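Local coordinates for protein putative trimethylamine methyltransferase (Rhizobium meliloti, PDB 4YYC) that probably acts as a methyltransferase of the trimethylamine methyltransferase (MttB) family, although its own substrate is not established, at residues A[117-122]-A[239-244]; A[267-272]-A[312-317]. All blocks are in the same frame, centred on the assembly; numbering follows the deposited sequence.

How the contacts relate
Both contacts are buried and lie side by side, with centres about 9 Å apart, where strands 240-245 and 269-277 are parallel neighbours in the central sheet. Contact 2 belongs to that sheet itself: two adjacent parallel strands are tied by backbone hydrogen bonds. Contact 1 instead sets the hairpin strand 116-119 crosswise against strand 240-245, so aromatic side chains, a weak indole bond and a water do the joining. Phe117 of contact 1 also packs on Ala269 and Pro312 of contact 2, and Gln268 OE1 probably accepts a hydrogen bond from Val239 N. Of the residues that touch, Asn267 in contact 2 and Phe117 and His120 in contact 1 are partly exposed.

Contact 1: residues A[117-122]-A[239-244]; sequences FTWHAR and VTLNLI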
loop_
_atom_site.group_PDB
_atom_site.type_symbol
_atom_site.label_atom_id
_atom_site.label_comp_id
_atom_site.label_asym_id
_atom_site.label_seq_id
_atom_site.Cartn_x
_atom_site.Cartn_y
_atom_site.Cartn_z
ATOM N N PHE A 117 7.158 26.076 -5.884
ATOM C CA PHE A 117 7.319 26.807 -7.122
ATOM C C PHE A 117 6.576 26.123 -8.239
ATOM O O PHE A 117 6.235 24.934 -8.101
ATOM C CB PHE A 117 8.824 27.006 -7.462
ATOM C CG PHE A 117 9.565 25.713 -7.727
ATOM C CD1 PHE A 117 10.153 25.014 -6.697
ATOM C CD2 PHE A 117 9.662 25.194 -9.003
ATOM C CE1 PHE A 117 10.791 23.809 -6.930
ATOM C CE2 PHE A 117 10.292 24.000 -9.230
ATOM C CZ PHE A 117 10.855 23.304 -8.192
ATOM N N THR A 118 6.352 26.838 -9.342
ATOM C CA THR A 118 5.704 26.252 -10.504
ATOM C C THR A 118 6.730 25.655 -11.465
ATOM O O THR A 118 7.737 26.299 -11.807
ATOM C CB THR A 118 4.893 27.331 -11.242
ATOM O OG1 THR A 118 3.955 27.923 -10.328
ATOM C CG2 THR A 118 4.165 26.724 -12.414
ATOM N N TRP A 119 6.469 24.426 -11.897
ATOM C CA TRP A 119 7.161 23.783 -13.007
ATOM C C TRP A 119 6.326 24.055 -14.237
ATOM O O TRP A 119 5.232 23.545 -14.399
ATOM C CB TRP A 119 7.272 22.291 -12.752
ATOM C CG TRP A 119 8.097 21.507 -13.675
ATOM C CD1 TRP A 119 8.864 21.930 -14.743
ATOM C CD2 TRP A 119 8.266 20.109 -13.587
ATOM N NE1 TRP A 119 9.496 20.839 -15.310
ATOM C CE2 TRP A 119 9.154 19.718 -14.603
ATOM C CE3 TRP A 119 7.753 19.135 -12.726
ATOM C CZ2 TRP A 119 9.537 18.390 -14.772
ATOM C CZ3 TRP A 119 8.136 17.833 -12.896
ATOM C CH2 TRP A 119 9.010 17.467 -13.897
ATOM N N HIS A 120 6.812 24.986 -15.068
ATOM C CA HIS A 120 6.038 25.451 -16.198
ATOM C C HIS A 120 6.120 24.462 -17.349
ATOM O O HIS A 120 7.191 23.909 -17.626
ATOM C CB HIS A 120 6.513 26.819 -16.654
ATOM C CG HIS A 120 6.238 27.890 -15.635
ATOM N ND1 HIS A 120 5.156 28.736 -15.717
ATOM C CD2 HIS A 120 6.864 28.195 -14.474
ATOM C CE1 HIS A 120 5.138 29.528 -14.660
ATOM N NE2 HIS A 120 6.158 29.215 -13.884
ATOM N N ALA A 121 5.011 24.292 -18.028
ATOM C CA ALA A 121 4.916 23.429 -19.215
ATOM C C ALA A 121 4.688 24.299 -20.421
ATOM O O ALA A 121 4.125 25.392 -20.330
ATOM C CB ALA A 121 3.750 22.459 -19.049
ATOM N N ARG A 122 5.040 23.798 -21.590
ATOM C CA ARG A 122 4.875 24.596 -22.793
ATOM C C ARG A 122 3.396 24.843 -23.103
ATOM O O ARG A 122 3.072 25.841 -23.699
ATOM C CB ARG A 122 5.605 23.969 -23.968
ATOM C CG ARG A 122 4.989 22.676 -24.496
ATOM C CD ARG A 122 5.850 22.133 -25.619
ATOM N NE ARG A 122 5.294 21.034 -26.402
ATOM C CZ ARG A 122 4.418 21.158 -27.383
ATOM N NH1 ARG A 122 3.927 22.346 -27.721
ATOM N NH2 ARG A 122 4.031 20.090 -28.079
ATOM N N VAL A 239 11.380 25.602 -15.857
ATOM C CA VAL A 239 10.735 24.787 -16.892
ATOM C C VAL A 239 11.285 23.371 -16.917
ATOM O O VAL A 239 10.780 22.536 -17.655
ATOM C CB VAL A 239 10.830 25.403 -18.302
ATOM C CG1 VAL A 239 10.150 26.773 -18.353
ATOM C CG2 VAL A 239 12.259 25.516 -18.785
ATOM N N THR A 240 12.303 23.104 -16.105
ATOM C CA THR A 240 12.888 21.770 -15.957
ATOM C C THR A 240 13.131 21.474 -14.478
ATOM O O THR A 240 13.462 22.382 -13.682
ATOM C CB THR A 240 14.224 21.620 -16.712
ATOM O OG1 THR A 240 15.090 22.691 -16.325
ATOM C CG2 THR A 240 14.012 21.665 -18.169
ATOM N N LEU A 241 12.937 20.204 -14.125
ATOM C CA LEU A 241 13.542 19.598 -12.933
ATOM C C LEU A 241 14.658 18.695 -13.408
ATOM O O LEU A 241 14.520 18.022 -14.433
ATOM C CB LEU A 241 12.522 18.762 -12.123
ATOM C CG LEU A 241 11.883 19.542 -10.980
ATOM C CD1 LEU A 241 11.098 20.755 -11.463
ATOM C CD2 LEU A 241 10.936 18.654 -10.176
ATOM N N ASN A 242 15.753 18.647 -12.652
ATOM C CA ASN A 242 16.986 18.026 -13.108
ATOM C C ASN A 242 17.570 17.184 -12.024
ATOM O O ASN A 242 17.717 17.654 -10.907
ATOM C CB ASN A 242 17.932 19.110 -13.604
ATOM C CG ASN A 242 17.288 19.944 -14.678
ATOM O OD1 ASN A 242 17.100 19.436 -15.774
ATOM N ND2 ASN A 242 16.836 21.149 -14.348
ATOM N N LEU A 243 17.843 15.919 -12.301
ATOM C CA LEU A 243 18.257 14.990 -11.270
ATOM C C LEU A 243 19.723 15.148 -10.926
ATOM O O LEU A 243 20.578 14.881 -11.750
ATOM C CB LEU A 243 17.951 13.564 -11.706
ATOM C CG LEU A 243 18.227 12.470 -10.694
ATOM C CD1 LEU A 243 17.417 12.629 -9.443
ATOM C CD2 LEU A 243 17.848 11.145 -11.370
ATOM N N ILE A 244 20.002 15.550 -9.691
ATOM C CA ILE A 244 21.366 15.786 -9.202
ATOM C C ILE A 244 21.633 14.753 -8.099
ATOM O O ILE A 244 21.274 14.970 -6.923
ATOM C CB ILE A 244 21.561 17.239 -8.688
ATOM C CG1 ILE A 244 21.152 18.264 -9.773
ATOM C CG2 ILE A 244 23.003 17.418 -8.181
ATOM C CD1 ILE A 244 21.983 18.215 -11.047
HETATM O O HOH W 1 8.546 21.940 -19.213
#
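One face of the Trp119 indole lies against Leu241, whose CD1 sits 3.7 Å from the centroid of the five-membered ring and nearly over its centre, a CH-pi contact. Leu241 CD2 meets the six-membered ring at Trp119 CZ3 (4.0 Å). At the indole edge, in plane, is the carbonyl oxygen of Val239, and the ring of Phe388 also meets the indole. The same Leu241 methyl, CD1, also reaches the edge of the Phe117 ring at CE2, 4.0 Å away, so it sits where both aromatics can touch it. The His120 ring carries Thr118 CG2 over the centre of one face and packs edge-to-face with Phe233.

Trp119 reaches this place because its CG stands anti to the backbone N (chi1 -172°), which swings the indole across to strand 240-245. There NE1 gives Val239 O a weak hydrogen bond of 3.2 Å, bent to 135° at the hydrogen, and has a second weak acceptor in Phe208 O. A water donates both to Val239 O (2.8 Å) and to His120 O (2.9 Å), bridging the two backbones, while His120 CB touches Val239 CG1 at 4.0 Å. A leucine in place of Trp119 would probably leave Val239 O with the water but without its indole donor, and uncover much of the Leu241 side chain.

The two strand axes run at 92° to each other, so the strands cross instead of pairing as neighbours in a sheet, and the hairpin strand is laid against the start of strand 240-245. The chemistry follows from that: Trp119 and Leu241, which meet on the indole face, bury the most surface, while the shared weak donor and the bridging water serve the carbonyls at the crossing.

Contact 2: residues A[267-272]-A[312-317]; sequences NQACVV and PVLFGT
Cys270 and Leu314 lock the tight part of the contact: Leu314 N donates to Cys270 O at 2.8 Å. The ladder runs from Cys270 N to Pro312 O (3.1 Å) at one end, through Val272 N to Leu314 O, to Gly316 N on Val272 O at the other. Pro312 is packed as closely, its ring covering Ala269 with CB 3.9 Å from Ala269 CB. On the side of Val272 and Val313 the two CG2 methyls close to 3.7 Å; Val313 CG2 is brought there by standing anti to its own backbone N, and helix 286-307 packs on Val313 beyond.

That helix connects the strands, making a beta-alpha-beta crossover, the repeating step of the TIM barrel expected for this family. Leu314 and Val271 share the opposite side of the sheet, where Leu314 CB and Val271 CG1 lie 4.2 Å apart; the side chain of Val271 is about 7 Å from a bound ligand of unknown identity.

Only the end at Asn267, which is partly exposed, is looser. There Pro312 CG rests against Asn267 O (3.7 Å), and in place of a further rung a water donates to Pro312 O at 2.8 Å and to Gln268 O at 2.7 Å.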
loop_
_atom_site.group_PDB
_atom_site.type_symbol
_atom_site.label_atom_id
_atom_site.label_comp_id
_atom_site.label_asym_id
_atom_site.label_seq_id
_atom_site.Cartn_x
_atom_site.Cartn_y
_atom_site.Cartn_z
ATOM N N ASN A 267 17.882 29.395 -13.062
ATOM C CA ASN A 267 16.574 29.373 -12.377
ATOM C C ASN A 267 15.865 28.053 -12.604
ATOM O O ASN A 267 14.626 28.017 -12.523
ATOM C CB ASN A 267 15.653 30.529 -12.871
ATOM C CG ASN A 267 14.611 30.987 -11.849
ATOM O OD1 ASN A 267 13.698 30.241 -11.433
ATOM N ND2 ASN A 267 14.714 32.227 -11.490
ATOM N N GLN A 268 16.617 26.985 -12.934
ATOM C CA GLN A 268 16.011 25.682 -13.145
ATOM C C GLN A 268 16.227 24.815 -11.904
ATOM O O GLN A 268 17.110 25.093 -11.098
ATOM C CB GLN A 268 16.575 25.020 -14.376
ATOM C CG GLN A 268 16.446 25.879 -15.616
ATOM C CD GLN A 268 15.033 26.307 -15.845
ATOM O OE1 GLN A 268 14.145 25.443 -16.003
ATOM N NE2 GLN A 268 14.771 27.630 -15.830
ATOM N N ALA A 269 15.381 23.820 -11.712
ATOM C CA ALA A 269 15.348 23.136 -10.432
ATOM C C ALA A 269 16.285 21.936 -10.398
ATOM O O ALA A 269 16.362 21.156 -11.354
ATOM C CB ALA A 269 13.926 22.692 -10.086
ATOM N N CYS A 270 16.916 21.759 -9.252
ATOM C CA CYS A 270 17.782 20.634 -8.978
ATOM C C CYS A 270 17.094 19.701 -7.972
ATOM O O CYS A 270 16.649 20.184 -6.901
ATOM C CB CYS A 270 19.089 21.114 -8.367
ATOM S SG CYS A 270 20.151 21.933 -9.579
ATOM N N VAL A 271 16.987 18.412 -8.314
ATOM C CA VAL A 271 16.427 17.415 -7.407
ATOM C C VAL A 271 17.606 16.726 -6.753
ATOM O O VAL A 271 18.184 15.795 -7.329
ATOM C CB VAL A 271 15.517 16.388 -8.151
ATOM C CG1 VAL A 271 14.826 15.470 -7.130
ATOM C CG2 VAL A 271 14.539 17.086 -9.084
ATOM N N VAL A 272 17.998 17.185 -5.562
ATOM C CA VAL A 272 19.227 16.693 -4.913
ATOM C C VAL A 272 18.943 15.377 -4.214
ATOM O O VAL A 272 18.225 15.337 -3.204
ATOM C CB VAL A 272 19.808 17.750 -3.916
ATOM C CG1 VAL A 272 21.015 17.159 -3.184
ATOM C CG2 VAL A 272 20.203 18.983 -4.669
ATOM N N PRO A 312 15.579 27.072 -7.512
ATOM C CA PRO A 312 14.690 26.050 -6.949
ATOM C C PRO A 312 15.397 24.709 -6.716
ATOM O O PRO A 312 16.217 24.235 -7.532
ATOM C CB PRO A 312 13.549 25.920 -7.968
ATOM C CG PRO A 312 14.050 26.544 -9.190
ATOM C CD PRO A 312 15.165 27.471 -8.862
ATOM N N VAL A 313 15.129 24.101 -5.559
ATOM C CA VAL A 313 15.847 22.890 -5.204
ATOM C C VAL A 313 14.942 21.966 -4.367
ATOM O O VAL A 313 14.207 22.428 -3.493
ATOM C CB VAL A 313 17.190 23.192 -4.471
ATOM C CG1 VAL A 313 17.019 23.982 -3.206
ATOM C CG2 VAL A 313 17.976 21.899 -4.177
ATOM N N LEU A 314 15.002 20.666 -4.650
ATOM C CA LEU A 314 14.224 19.675 -3.936
ATOM C C LEU A 314 15.108 18.793 -3.056
ATOM O O LEU A 314 16.255 18.487 -3.421
ATOM C CB LEU A 314 13.455 18.747 -4.903
ATOM C CG LEU A 314 12.321 19.366 -5.702
ATOM C CD1 LEU A 314 12.820 20.209 -6.847
ATOM C CD2 LEU A 314 11.367 18.273 -6.152
ATOM N N PHE A 315 14.544 18.350 -1.930
ATOM C CA PHE A 315 15.088 17.295 -1.100
ATOM C C PHE A 315 14.637 15.973 -1.748
ATOM O O PHE A 315 13.444 15.623 -1.691
ATOM C CB PHE A 315 14.472 17.477 0.309
ATOM C CG PHE A 315 14.965 16.556 1.403
ATOM C CD1 PHE A 315 15.018 15.197 1.258
ATOM C CD2 PHE A 315 15.282 17.071 2.638
ATOM C CE1 PHE A 315 15.415 14.391 2.288
ATOM C CE2 PHE A 315 15.638 16.275 3.704
ATOM C CZ PHE A 315 15.726 14.926 3.525
ATOM N N GLY A 316 15.585 15.255 -2.332
ATOM C CA GLY A 316 15.314 13.959 -2.975
ATOM C C GLY A 316 15.832 12.837 -2.135
ATOM O O GLY A 316 16.639 13.044 -1.228
ATOM N N THR A 317 15.338 11.641 -2.373
ATOM C CA THR A 317 15.864 10.452 -1.753
ATOM C C THR A 317 15.546 9.299 -2.755
ATOM O O THR A 317 14.387 9.104 -3.079
ATOM C CB THR A 317 15.173 10.200 -0.390
ATOM O OG1 THR A 317 15.646 11.143 0.594
ATOM C CG2 THR A 317 15.443 8.827 0.143
HETATM O O HOH W 2 18.632 24.884 -8.824
#